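Local coordinates for monosaccharide ABC transporter substrate-binding protein, CUT2 family (PDB 4YHS), which probably binds a sugar-like solute outside the inner membrane and hands it to a CUT2-family ABC importer, and is seen here holding the buffer molecule bis-tris, at residues P66-A71 and F349-N354; S107-C112 and V120-I125; K85-K90 and Q309-L314; I145-G150 and R304-Q309. All coordinates share one frame; numbering follows the deposited sequence. Where two conformers were deposited one is given.

Contact 1 (P66-A71 and F349-N354)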
loop_
_atom_site.group_PDB
_atom_site.type_symbol
_atom_site.label_atom_id
_atom_site.label_comp_id
_atom_site.label_asym_id
_atom_site.label_seq_id
_atom_site.Cartn_x
_atom_site.Cartn_y
_atom_site.Cartn_z
ATOM N N PRO A 66 -9.095 6.664 7.621
ATOM C CA PRO A 66 -10.039 5.668 8.147
ATOM C C PRO A 66 -9.828 5.383 9.638
ATOM O O PRO A 66 -10.793 5.090 10.362
ATOM C CB PRO A 66 -9.734 4.426 7.305
ATOM C CG PRO A 66 -8.310 4.605 6.875
ATOM C CD PRO A 66 -8.131 6.079 6.681
ATOM N N HIS A 67 -8.576 5.490 10.080
ATOM C CA HIS A 67 -8.154 5.145 11.437
ATOM C C HIS A 67 -6.655 5.439 11.544
ATOM O O HIS A 67 -6.020 5.829 10.558
ATOM C CB HIS A 67 -8.455 3.679 11.759
ATOM C CG HIS A 67 -7.680 2.688 10.935
ATOM N ND1 HIS A 67 -6.329 2.464 11.101
ATOM C CD2 HIS A 67 -8.082 1.855 9.943
ATOM C CE1 HIS A 67 -5.929 1.534 10.245
ATOM N NE2 HIS A 67 -6.976 1.144 9.538
HETATM N N MSE A 68 -6.088 5.215 12.722
HETATM C CA MSE A 68 -4.641 5.345 12.953
HETATM C C MSE A 68 -4.207 4.180 13.810
HETATM O O MSE A 68 -3.476 4.339 14.797
HETATM C CB MSE A 68 -4.307 6.681 13.644
HETATM C CG MSE A 68 -2.846 7.017 13.698
HETATM SE SE MSE A 68 -2.301 7.582 11.902
HETATM C CE MSE A 68 -3.181 9.327 11.827
ATOM N N LYS A 69 -4.685 3.005 13.441
ATOM C CA LYS A 69 -4.527 1.797 14.260
ATOM C C LYS A 69 -3.340 0.916 13.915
ATOM O O LYS A 69 -2.976 0.042 14.707
ATOM C CB LYS A 69 -5.798 0.939 14.172
ATOM C CG LYS A 69 -6.956 1.591 14.878
ATOM C CD LYS A 69 -8.325 1.052 14.424
ATOM C CE LYS A 69 -8.636 -0.221 15.103
ATOM N NZ LYS A 69 -9.807 -0.913 14.473
ATOM N N ASP A 70 -2.727 1.119 12.753
ATOM C CA ASP A 70 -1.617 0.248 12.370
ATOM C C ASP A 70 -0.462 1.026 11.772
ATOM O O ASP A 70 -0.545 2.234 11.580
ATOM C CB ASP A 70 -2.083 -0.855 11.385
ATOM C CG ASP A 70 -2.687 -0.317 10.082
ATOM O OD1 ASP A 70 -2.511 0.874 9.746
ATOM O OD2 ASP A 70 -3.330 -1.118 9.346
ATOM N N ALA A 71 0.617 0.304 11.469
ATOM C CA ALA A 71 1.843 0.930 10.993
ATOM C C ALA A 71 1.631 1.511 9.599
ATOM O O ALA A 71 2.242 2.513 9.231
ATOM C CB ALA A 71 2.972 -0.064 10.984
ATOM N N PHE A 349 7.863 6.512 15.743
ATOM C CA PHE A 349 7.128 7.686 15.275
ATOM C C PHE A 349 5.738 7.695 15.888
ATOM O O PHE A 349 5.041 6.674 15.903
ATOM C CB PHE A 349 7.044 7.704 13.745
ATOM C CG PHE A 349 6.179 8.821 13.181
ATOM C CD1 PHE A 349 6.597 10.151 13.223
ATOM C CD2 PHE A 349 4.947 8.538 12.630
ATOM C CE1 PHE A 349 5.788 11.162 12.687
ATOM C CE2 PHE A 349 4.150 9.561 12.091
ATOM C CZ PHE A 349 4.586 10.848 12.133
ATOM N N LYS A 350 5.385 8.849 16.432
ATOM C CA LYS A 350 4.075 9.097 16.995
ATOM C C LYS A 350 3.224 9.879 15.986
ATOM O O LYS A 350 3.715 10.806 15.346
ATOM C CB LYS A 350 4.221 9.869 18.306
ATOM C CG LYS A 350 4.860 9.029 19.422
ATOM C CD LYS A 350 4.972 9.798 20.734
ATOM C CE LYS A 350 5.412 8.900 21.893
ATOM N NZ LYS A 350 5.569 9.649 23.193
ATOM N N PRO A 351 1.943 9.502 15.848
ATOM C CA PRO A 351 1.119 10.180 14.844
ATOM C C PRO A 351 1.007 11.675 15.032
ATOM O O PRO A 351 0.989 12.154 16.168
ATOM C CB PRO A 351 -0.250 9.516 14.996
ATOM C CG PRO A 351 -0.227 8.847 16.284
ATOM C CD PRO A 351 1.181 8.477 16.581
ATOM N N VAL A 352 0.941 12.376 13.908
ATOM C CA VAL A 352 0.861 13.830 13.842
ATOM C C VAL A 352 -0.473 14.273 13.228
ATOM O O VAL A 352 -0.881 13.757 12.180
ATOM C CB VAL A 352 2.056 14.392 12.990
ATOM C CG1 VAL A 352 1.960 15.903 12.848
ATOM C CG2 VAL A 352 3.372 14.013 13.652
ATOM N N PHE A 353 -1.149 15.227 13.863
ATOM C CA PHE A 353 -2.464 15.664 13.381
ATOM C C PHE A 353 -2.513 17.094 12.898
ATOM O O PHE A 353 -3.507 17.506 12.304
ATOM C CB PHE A 353 -3.501 15.469 14.480
ATOM C CG PHE A 353 -3.638 14.041 14.870
ATOM C CD1 PHE A 353 -4.453 13.192 14.144
ATOM C CD2 PHE A 353 -2.871 13.508 15.903
ATOM C CE1 PHE A 353 -4.541 11.835 14.455
ATOM C CE2 PHE A 353 -2.949 12.147 16.211
ATOM C CZ PHE A 353 -3.797 11.313 15.479
ATOM N N ASN A 354 -1.449 17.848 13.176
ATOM C CA ASN A 354 -1.368 19.269 12.808
ATOM C C ASN A 354 0.072 19.669 12.537
ATOM O O ASN A 354 0.321 20.784 12.078
ATOM C CB ASN A 354 -1.924 20.177 13.913
ATOM C CG ASN A 354 -3.418 20.017 14.122
ATOM O OD1 ASN A 354 -4.232 20.622 13.411
ATOM N ND2 ASN A 354 -3.792 19.224 15.127
ATOM O OXT ASN A 354 1.002 18.900 12.793
#
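Met68, deposited as selenomethionine, reaches out of the loop 66-71 and meets two residues of the C-terminal tail, Pro351 and Phe353. Its CG turns anti to the backbone N (chi1 -169°), which carries the chain across to the tail, where CG lies 3.8 Å from Pro351 CB. The side chain then bends at chi2 and again at chi3, passing obliquely over the proline, with SE 4.2 Å from Pro351 CB, and bringing CE to 3.9 Å from Phe353 CE1. This methyl approaches the phenyl ring obliquely. Met68 and Phe353 come at each other from opposite directions. The loop joins strand 60-65 to helix 71-87, the first beta-alpha connection of the periplasmic binding protein domain, so the chain's last residues run over the start of that unit. Leu93 of strand 90-95 touches both Met68 and Phe353, while Leu74 of the helix lies against Pro351. Within the loop, Lys69 N donates to His67 ND1 at 2.9 Å, with an N-H...N angle of 166° and the donor tilted 18° from the imidazole plane. Asp70 stands at the N-cap of helix 71-87, its OD1 accepting from Trp73 N.

Contact 2 (S107-C112 and V120-I125); sequences SQIEDC and VIIGAI
The beta-alpha-beta crossover from strand 90-95 through helix 102-115 to strand 119-122, part of the periplasmic binding protein fold, brings the helix down onto the strand that follows it, and the contact is made by Ile109 and Cys112 of the helix with Ile122 and Val120 of the strand. The CD1 methyls of the two isoleucines meet end to end: Ile109 CD1 is 3.8 Å from Ile122 CD1, and Ile122 CG1 follows at 4.1 Å from that same Ile109 CD1. The two side chains cross at about a right angle, and Ile109 touches with CD1 alone. In Ile122 the CG1 branch lies anti to the carbonyl carbon (chi1 -58°), which brings CD1 to the helix. One helical turn along, the looser pair has Cys112 SG at 4.5 Å from Val120 CG2. Only a short turn separates the end of helix 102-115 from strand 119-122. Val133 and Ile137 of helix 131-138 also touch Ile109, and Ile134 of that helix touches Ile122, continuing the apolar layer over the sheet. Cys112 SG is joined in a disulfide to Cys62 of strand 60-65, a covalent tie between helix and sheet beside the Val120 contact.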
loop_
_atom_site.group_PDB
_atom_site.type_symbol
_atom_site.label_atom_id
_atom_site.label_comp_id
_atom_site.label_asym_id
_atom_site.label_seq_id
_atom_site.Cartn_x
_atom_site.Cartn_y
_atom_site.Cartn_z
ATOM N N SER A 107 -19.095 12.741 8.763
ATOM C CA SER A 107 -19.273 13.913 9.617
ATOM C C SER A 107 -17.954 14.684 9.791
ATOM O O SER A 107 -17.957 15.916 9.799
ATOM C CB SER A 107 -19.848 13.514 10.989
ATOM O OG SER A 107 -19.097 12.488 11.610
ATOM N N GLN A 108 -16.838 13.970 9.912
ATOM C CA GLN A 108 -15.532 14.622 10.085
ATOM C C GLN A 108 -15.142 15.442 8.845
ATOM O O GLN A 108 -14.626 16.564 8.965
ATOM C CB GLN A 108 -14.444 13.587 10.396
ATOM C CG GLN A 108 -14.495 13.031 11.791
ATOM C CD GLN A 108 -13.411 12.002 12.039
ATOM O OE1 GLN A 108 -13.165 11.124 11.211
ATOM N NE2 GLN A 108 -12.764 12.097 13.198
ATOM N N ILE A 109 -15.389 14.886 7.661
ATOM C CA ILE A 109 -15.207 15.623 6.403
ATOM C C ILE A 109 -16.177 16.815 6.292
ATOM O O ILE A 109 -15.765 17.933 5.963
ATOM C CB ILE A 109 -15.394 14.674 5.165
ATOM C CG1 ILE A 109 -14.233 13.677 5.092
ATOM C CG2 ILE A 109 -15.525 15.466 3.872
ATOM C CD1 ILE A 109 -14.501 12.418 4.209
ATOM N N GLU A 110 -17.460 16.592 6.550
ATOM C CA GLU A 110 -18.420 17.694 6.516
ATOM C C GLU A 110 -17.949 18.815 7.447
ATOM O O GLU A 110 -17.980 19.996 7.092
ATOM C CB GLU A 110 -19.809 17.238 6.932
ATOM C CG GLU A 110 -20.549 16.435 5.894
ATOM C CD GLU A 110 -21.874 15.918 6.385
ATOM O OE1 GLU A 110 -22.016 15.621 7.599
ATOM O OE2 GLU A 110 -22.782 15.823 5.543
ATOM N N ASP A 111 -17.511 18.420 8.637
ATOM C CA ASP A 111 -17.093 19.392 9.635
ATOM C C ASP A 111 -15.818 20.133 9.210
ATOM O O ASP A 111 -15.723 21.343 9.439
ATOM C CB ASP A 111 -16.891 18.704 10.983
ATOM C CG ASP A 111 -18.195 18.213 11.601
ATOM O OD1 ASP A 111 -19.299 18.561 11.123
ATOM O OD2 ASP A 111 -18.106 17.488 12.600
ATOM N N CYS A 112 -14.851 19.465 8.590
ATOM C CA CYS A 112 -13.583 20.160 8.298
ATOM C C CYS A 112 -13.860 21.130 7.149
ATOM O O CYS A 112 -13.274 22.215 7.100
ATOM C CB CYS A 112 -12.412 19.201 8.004
ATOM S SG CYS A 112 -12.376 18.389 6.417
ATOM N N VAL A 120 -9.408 18.719 0.362
ATOM C CA VAL A 120 -9.641 17.549 1.193
ATOM C C VAL A 120 -8.927 16.317 0.602
ATOM O O VAL A 120 -9.143 15.966 -0.549
ATOM C CB VAL A 120 -11.159 17.268 1.349
ATOM C CG1 VAL A 120 -11.370 16.031 2.200
ATOM C CG2 VAL A 120 -11.866 18.472 1.992
ATOM N N ILE A 121 -8.089 15.668 1.405
ATOM C CA ILE A 121 -7.402 14.440 1.040
ATOM C C ILE A 121 -8.055 13.319 1.840
ATOM O O ILE A 121 -8.146 13.416 3.038
ATOM C CB ILE A 121 -5.883 14.573 1.338
ATOM C CG1 ILE A 121 -5.290 15.671 0.450
ATOM C CG2 ILE A 121 -5.140 13.275 1.118
ATOM C CD1 ILE A 121 -3.880 16.076 0.878
ATOM N N ILE A 122 -8.539 12.283 1.165
ATOM C CA ILE A 122 -9.347 11.239 1.810
ATOM C C ILE A 122 -8.784 9.835 1.607
ATOM O O ILE A 122 -8.574 9.405 0.479
ATOM C CB ILE A 122 -10.785 11.221 1.255
ATOM C CG1 ILE A 122 -11.479 12.558 1.424
ATOM C CG2 ILE A 122 -11.642 10.155 1.955
ATOM C CD1 ILE A 122 -12.868 12.587 0.803
ATOM N N GLY A 123 -8.592 9.121 2.717
ATOM C CA GLY A 123 -8.400 7.686 2.706
ATOM C C GLY A 123 -9.739 7.063 3.052
ATOM O O GLY A 123 -10.118 6.989 4.221
ATOM N N ALA A 124 -10.468 6.632 2.020
ATOM C CA ALA A 124 -11.887 6.333 2.159
ATOM C C ALA A 124 -12.175 5.003 2.832
ATOM O O ALA A 124 -11.576 3.982 2.495
ATOM C CB ALA A 124 -12.545 6.365 0.809
ATOM N N ILE A 125 -13.142 5.014 3.752
ATOM C CA ILE A 125 -13.540 3.786 4.406
ATOM C C ILE A 125 -14.251 2.855 3.403
ATOM O O ILE A 125 -14.135 1.645 3.497
ATOM C CB ILE A 125 -14.433 4.096 5.641
ATOM C CG1 ILE A 125 -13.529 4.493 6.819
ATOM C CG2 ILE A 125 -15.314 2.901 6.015
ATOM C CD1 ILE A 125 -14.269 5.079 8.036
#

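Contact 3 (K85-K90 and Q309-L314); sequences KRLGVK and QAVRIL
Val311 of helix 299-314 meets both Leu87 and Val89 with a single methyl, CG2. Leu87 CD1 is 4.1 Å from Val311 CG2, and Val89 CG1 is 4.0 Å from the same Val311 atom, so the two contacts are nearly equal in length. The approaches differ: Leu87 and Val311 slide past each other in opposite directions, whereas Val89 comes to Val311 at a slant. The choice of methyl follows from the valine torsions. In Val311, CG1 lies anti to the backbone N (chi1 172°), and CG2, anti to the carbonyl carbon, is the branch that faces the other segment; in Val89 it is CG1 that takes the position anti to the carbonyl carbon.

A turn of the backbone sets the two partners of Val311 on the same side. Helix 71-87 ends in a Schellman motif with Gly88 as its C-prime residue: Val89 N bonds to Ser84 O, and Gly88 N to Lys85 O at 3.2 Å. The positive phi of Gly88 (85°) redirects the chain between Leu87, the last helical residue, and Val89, which precedes strand 90-95. Farther out, Leu61 of strand 60-65 touches Val89 as well as Ala310 and Leu314, so strand 60-65 borders the contact at Leu61. Polar groups lie at the margins, with Arg86 paired to Glu83 and Arg312 to Asp308 in salt bridges along their own helices. The contact is methyl against methyl, so it rests on dispersion and on exclusion of water, with no directional bond between the segments.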
loop_
_atom_site.group_PDB
_atom_site.type_symbol
_atom_site.label_atom_id
_atom_site.label_comp_id
_atom_site.label_asym_id
_atom_site.label_seq_id
_atom_site.Cartn_x
_atom_site.Cartn_y
_atom_site.Cartn_z
ATOM N N LYS A 85 4.849 19.892 5.844
ATOM C CA LYS A 85 5.936 20.696 6.395
ATOM C C LYS A 85 6.921 21.163 5.310
ATOM O O LYS A 85 7.293 22.338 5.278
ATOM C CB LYS A 85 6.703 19.912 7.457
ATOM C CG LYS A 85 6.450 20.352 8.892
ATOM C CD LYS A 85 7.507 19.776 9.856
ATOM C CE LYS A 85 7.476 18.242 9.863
ATOM N NZ LYS A 85 8.416 17.613 10.850
ATOM N N ARG A 86 7.329 20.258 4.420
ATOM C CA ARG A 86 8.336 20.582 3.400
ATOM C C ARG A 86 7.831 21.679 2.480
ATOM O O ARG A 86 8.563 22.607 2.139
ATOM C CB ARG A 86 8.675 19.346 2.565
ATOM C CG ARG A 86 9.906 19.529 1.688
ATOM C CD ARG A 86 10.163 18.308 0.823
ATOM N NE ARG A 86 9.133 18.162 -0.210
ATOM C CZ ARG A 86 9.032 18.931 -1.291
ATOM N NH1 ARG A 86 8.060 18.718 -2.162
ATOM N NH2 ARG A 86 9.900 19.911 -1.507
ATOM N N LEU A 87 6.561 21.582 2.112
ATOM C CA LEU A 87 5.956 22.528 1.141
ATOM C C LEU A 87 5.529 23.823 1.794
ATOM O O LEU A 87 5.326 24.834 1.112
ATOM C CB LEU A 87 4.750 21.887 0.438
ATOM C CG LEU A 87 5.088 20.817 -0.612
ATOM C CD1 LEU A 87 3.813 20.144 -1.134
ATOM C CD2 LEU A 87 5.907 21.403 -1.740
ATOM N N GLY A 88 5.425 23.820 3.118
ATOM C CA GLY A 88 4.972 25.012 3.831
ATOM C C GLY A 88 3.463 25.169 3.943
ATOM O O GLY A 88 2.956 26.300 3.961
ATOM N N VAL A 89 2.728 24.065 4.049
ATOM C CA VAL A 89 1.267 24.165 4.078
ATOM C C VAL A 89 0.775 23.627 5.414
ATOM O O VAL A 89 1.545 23.028 6.156
ATOM C CB VAL A 89 0.614 23.428 2.874
ATOM C CG1 VAL A 89 1.014 24.120 1.567
ATOM C CG2 VAL A 89 0.968 21.937 2.858
ATOM N N LYS A 90 -0.495 23.878 5.717
ATOM C CA LYS A 90 -1.103 23.523 7.001
ATOM C C LYS A 90 -2.027 22.349 6.862
ATOM O O LYS A 90 -3.069 22.443 6.219
ATOM C CB LYS A 90 -1.913 24.688 7.587
ATOM C CG LYS A 90 -1.181 26.028 7.725
ATOM C CD LYS A 90 -2.080 27.074 8.429
ATOM C CE LYS A 90 -2.100 28.444 7.721
ATOM N NZ LYS A 90 -3.029 28.514 6.536
ATOM N N GLN A 309 -0.070 16.881 -5.013
ATOM C CA GLN A 309 -1.171 17.005 -5.939
ATOM C C GLN A 309 -2.164 18.119 -5.514
ATOM O O GLN A 309 -2.583 18.950 -6.335
ATOM C CB GLN A 309 -1.910 15.671 -6.044
ATOM C CG GLN A 309 -1.273 14.615 -6.966
ATOM C CD GLN A 309 -1.931 13.278 -6.801
ATOM O OE1 GLN A 309 -2.416 12.956 -5.715
ATOM N NE2 GLN A 309 -2.008 12.510 -7.879
ATOM N N ALA A 310 -2.564 18.112 -4.245
ATOM C CA ALA A 310 -3.523 19.095 -3.751
ATOM C C ALA A 310 -2.997 20.499 -3.979
ATOM O O ALA A 310 -3.714 21.367 -4.462
ATOM C CB ALA A 310 -3.813 18.892 -2.287
ATOM N N VAL A 311 -1.738 20.714 -3.622
ATOM C CA VAL A 311 -1.131 22.046 -3.735
ATOM C C VAL A 311 -1.081 22.466 -5.207
ATOM O O VAL A 311 -1.466 23.584 -5.558
ATOM C CB VAL A 311 0.272 22.052 -3.078
ATOM C CG1 VAL A 311 1.015 23.373 -3.349
ATOM C CG2 VAL A 311 0.122 21.813 -1.538
ATOM N N ARG A 312 -0.673 21.555 -6.078
ATOM C CA ARG A 312 -0.568 21.885 -7.510
ATOM C C ARG A 312 -1.936 22.312 -8.074
ATOM O O ARG A 312 -2.033 23.295 -8.822
ATOM C CB ARG A 312 -0.007 20.698 -8.308
ATOM C CG ARG A 312 1.485 20.451 -8.124
ATOM C CD ARG A 312 1.942 19.100 -8.740
ATOM N NE ARG A 312 3.398 19.007 -8.731
ATOM C CZ ARG A 312 4.199 19.647 -9.580
ATOM N NH1 ARG A 312 3.681 20.436 -10.527
ATOM N NH2 ARG A 312 5.528 19.505 -9.492
ATOM N N ILE A 313 -2.979 21.575 -7.696
ATOM C CA ILE A 313 -4.340 21.882 -8.133
ATOM C C ILE A 313 -4.728 23.270 -7.621
ATOM O O ILE A 313 -5.154 24.138 -8.395
ATOM C CB ILE A 313 -5.324 20.787 -7.638
ATOM C CG1 ILE A 313 -5.074 19.470 -8.366
ATOM C CG2 ILE A 313 -6.796 21.175 -7.834
ATOM C CD1 ILE A 313 -5.665 18.284 -7.647
ATOM N N LEU A 314 -4.548 23.506 -6.327
ATOM C CA LEU A 314 -4.930 24.791 -5.731
ATOM C C LEU A 314 -4.194 25.960 -6.401
ATOM O O LEU A 314 -4.710 27.091 -6.479
ATOM C CB LEU A 314 -4.655 24.794 -4.216
ATOM C CG LEU A 314 -5.601 23.944 -3.364
ATOM C CD1 LEU A 314 -4.999 23.727 -2.012
ATOM C CD2 LEU A 314 -6.907 24.669 -3.233
#

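Contact 4 (I145-G150 and R304-Q309); sequences IDLVNG and RIAVDQ
Ala306 is the central residue of this contact, its CB touching both Ile145 and Leu147 of strand 144-147. Helix 299-314 enters the segment at Arg304, whose guanidinium is turned elsewhere, to a salt bridge with Glu83. At Ala306 the CB lies 3.9 Å from Ile145 CG2 and 4.0 Å from Leu147 CD1; these two residues sit two positions apart on the strand, with the Leu147 branch bending in to reach it. Leu147 gets there through its torsion: CG is anti to the backbone N (chi1 171°), which carries CD1 to the helix. Such a small residue as Ala306 lets the helix lie close, its axis 8.9 Å from that of strand 145-147 and running antiparallel at 177°. A turn beyond Arg304, Asp308 bonds Tyr49 OH and Leu52 N. Gln309 follows, crossing Ile145 obliquely and setting OE1 3.7 Å from Ile145 CG2, while its NE2 is held by the carbonyls of Val320 and Lys159. The helix thus packs on the central sheet of this lobe of the periplasmic binding protein fold. Across the interface the methyls supply dispersion contacts, and the amide of Gln309, buried there, has its polar N-H groups satisfied by backbone carbonyls instead of by the strand it covers.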
loop_
_atom_site.group_PDB
_atom_site.type_symbol
_atom_site.label_atom_id
_atom_site.label_comp_id
_atom_site.label_asym_id
_atom_site.label_seq_id
_atom_site.Cartn_x
_atom_site.Cartn_y
_atom_site.Cartn_z
ATOM N N ILE A 145 -8.853 14.764 -3.104
ATOM C CA ILE A 145 -7.821 13.798 -3.499
ATOM C C ILE A 145 -8.099 12.415 -2.892
ATOM O O ILE A 145 -8.293 12.288 -1.680
ATOM C CB ILE A 145 -6.435 14.252 -3.014
ATOM C CG1 ILE A 145 -6.162 15.704 -3.362
ATOM C CG2 ILE A 145 -5.354 13.361 -3.574
ATOM C CD1 ILE A 145 -6.181 15.996 -4.789
ATOM N N ASP A 146 -8.082 11.397 -3.742
ATOM C CA ASP A 146 -8.279 10.002 -3.376
ATOM C C ASP A 146 -6.934 9.364 -2.993
ATOM O O ASP A 146 -6.087 9.106 -3.854
ATOM C CB ASP A 146 -8.938 9.297 -4.583
ATOM C CG ASP A 146 -9.209 7.834 -4.374
ATOM O OD1 ASP A 146 -8.939 7.268 -3.277
ATOM O OD2 ASP A 146 -9.722 7.262 -5.367
ATOM N N LEU A 147 -6.764 9.078 -1.702
ATOM C CA LEU A 147 -5.484 8.593 -1.142
ATOM C C LEU A 147 -5.598 7.134 -0.714
ATOM O O LEU A 147 -6.476 6.773 0.092
ATOM C CB LEU A 147 -5.050 9.471 0.041
ATOM C CG LEU A 147 -3.844 9.011 0.890
ATOM C CD1 LEU A 147 -2.544 8.965 0.116
ATOM C CD2 LEU A 147 -3.664 9.928 2.103
ATOM N N VAL A 148 -4.755 6.306 -1.331
ATOM C CA VAL A 148 -4.524 4.899 -0.989
ATOM C C VAL A 148 -5.647 3.931 -1.377
ATOM O O VAL A 148 -5.374 2.932 -2.063
ATOM C CB VAL A 148 -4.234 4.705 0.511
ATOM C CG1 VAL A 148 -4.070 3.200 0.805
ATOM C CG2 VAL A 148 -2.906 5.403 0.918
ATOM N N ASN A 149 -6.875 4.187 -0.933
ATOM C CA ASN A 149 -7.911 3.143 -0.970
ATOM C C ASN A 149 -8.749 3.058 -2.239
ATOM O O ASN A 149 -9.123 1.957 -2.645
ATOM C CB ASN A 149 -8.875 3.301 0.205
ATOM C CG ASN A 149 -8.286 2.835 1.486
ATOM O OD1 ASN A 149 -7.266 2.145 1.496
ATOM N ND2 ASN A 149 -8.945 3.169 2.595
ATOM N N GLY A 150 -9.064 4.191 -2.853
ATOM C CA GLY A 150 -9.822 4.189 -4.095
ATOM C C GLY A 150 -11.263 4.548 -3.848
ATOM O O GLY A 150 -11.969 3.912 -3.067
ATOM N N ARG A 304 2.742 11.653 0.639
ATOM C CA ARG A 304 3.410 12.852 0.090
ATOM C C ARG A 304 2.830 13.322 -1.264
ATOM O O ARG A 304 2.647 14.509 -1.466
ATOM C CB ARG A 304 4.913 12.605 -0.107
ATOM C CG ARG A 304 5.722 12.240 1.135
ATOM C CD ARG A 304 7.206 12.298 0.813
ATOM N NE ARG A 304 8.093 12.012 1.970
ATOM C CZ ARG A 304 8.613 12.949 2.763
ATOM N NH1 ARG A 304 8.318 14.241 2.566
ATOM N NH2 ARG A 304 9.455 12.616 3.755
ATOM N N ILE A 305 2.609 12.388 -2.197
ATOM C CA ILE A 305 2.089 12.728 -3.512
ATOM C C ILE A 305 0.707 13.367 -3.415
ATOM O O ILE A 305 0.429 14.325 -4.126
ATOM C CB ILE A 305 2.042 11.484 -4.440
ATOM C CG1 ILE A 305 3.476 11.175 -4.895
ATOM C CG2 ILE A 305 1.148 11.733 -5.688
ATOM C CD1 ILE A 305 3.642 9.891 -5.600
ATOM N N ALA A 306 -0.155 12.852 -2.537
ATOM C CA ALA A 306 -1.487 13.441 -2.347
ATOM C C ALA A 306 -1.406 14.913 -1.943
ATOM O O ALA A 306 -2.159 15.743 -2.429
ATOM C CB ALA A 306 -2.258 12.672 -1.283
ATOM N N VAL A 307 -0.488 15.227 -1.038
ATOM C CA VAL A 307 -0.303 16.602 -0.618
ATOM C C VAL A 307 0.205 17.440 -1.785
ATOM O O VAL A 307 -0.334 18.527 -2.053
ATOM C CB VAL A 307 0.672 16.712 0.569
ATOM C CG1 VAL A 307 1.059 18.185 0.867
ATOM C CG2 VAL A 307 0.058 16.072 1.802
ATOM N N ASP A 308 1.230 16.950 -2.484
ATOM C CA ASP A 308 1.758 17.681 -3.640
ATOM C C ASP A 308 0.697 17.920 -4.711
ATOM O O ASP A 308 0.566 19.026 -5.248
ATOM C CB ASP A 308 2.936 16.942 -4.271
ATOM C CG ASP A 308 3.607 17.763 -5.372
ATOM O OD1 ASP A 308 4.038 18.891 -5.076
ATOM O OD2 ASP A 308 3.700 17.302 -6.533
ATOM N N GLN A 309 -0.070 16.881 -5.013
ATOM C CA GLN A 309 -1.171 17.005 -5.939
ATOM C C GLN A 309 -2.164 18.119 -5.514
ATOM O O GLN A 309 -2.583 18.950 -6.335
ATOM C CB GLN A 309 -1.910 15.671 -6.044
ATOM C CG GLN A 309 -1.273 14.615 -6.966
ATOM C CD GLN A 309 -1.931 13.278 -6.801
ATOM O OE1 GLN A 309 -2.416 12.956 -5.715
ATOM N NE2 GLN A 309 -2.008 12.510 -7.879
#

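All four contacts lie in the same lobe, on and around the mixed sheet containing strands 60-65, 90-95, 119-122 and 144-147. Along the chain, contact 1 spans the other three; contact 3 encloses contacts 2 and 4, which follow one another in series. Contacts 3 and 4 are closest, with centres about 12 Å apart, and share Gln309 and helix 299-314. Contacts 2 and 4 have centres about 13 Å apart and use neighbouring strands, joined by the backbone pair Val120 O to Ile145 N at 2.8 Å. Contact 1 touches contact 2 through Pro66, while the centres of contacts 1 and 3 are about 20 Å apart. Late chain segments thus return to complete a lobe begun by early ones, a topology expected of two-lobed binding proteins.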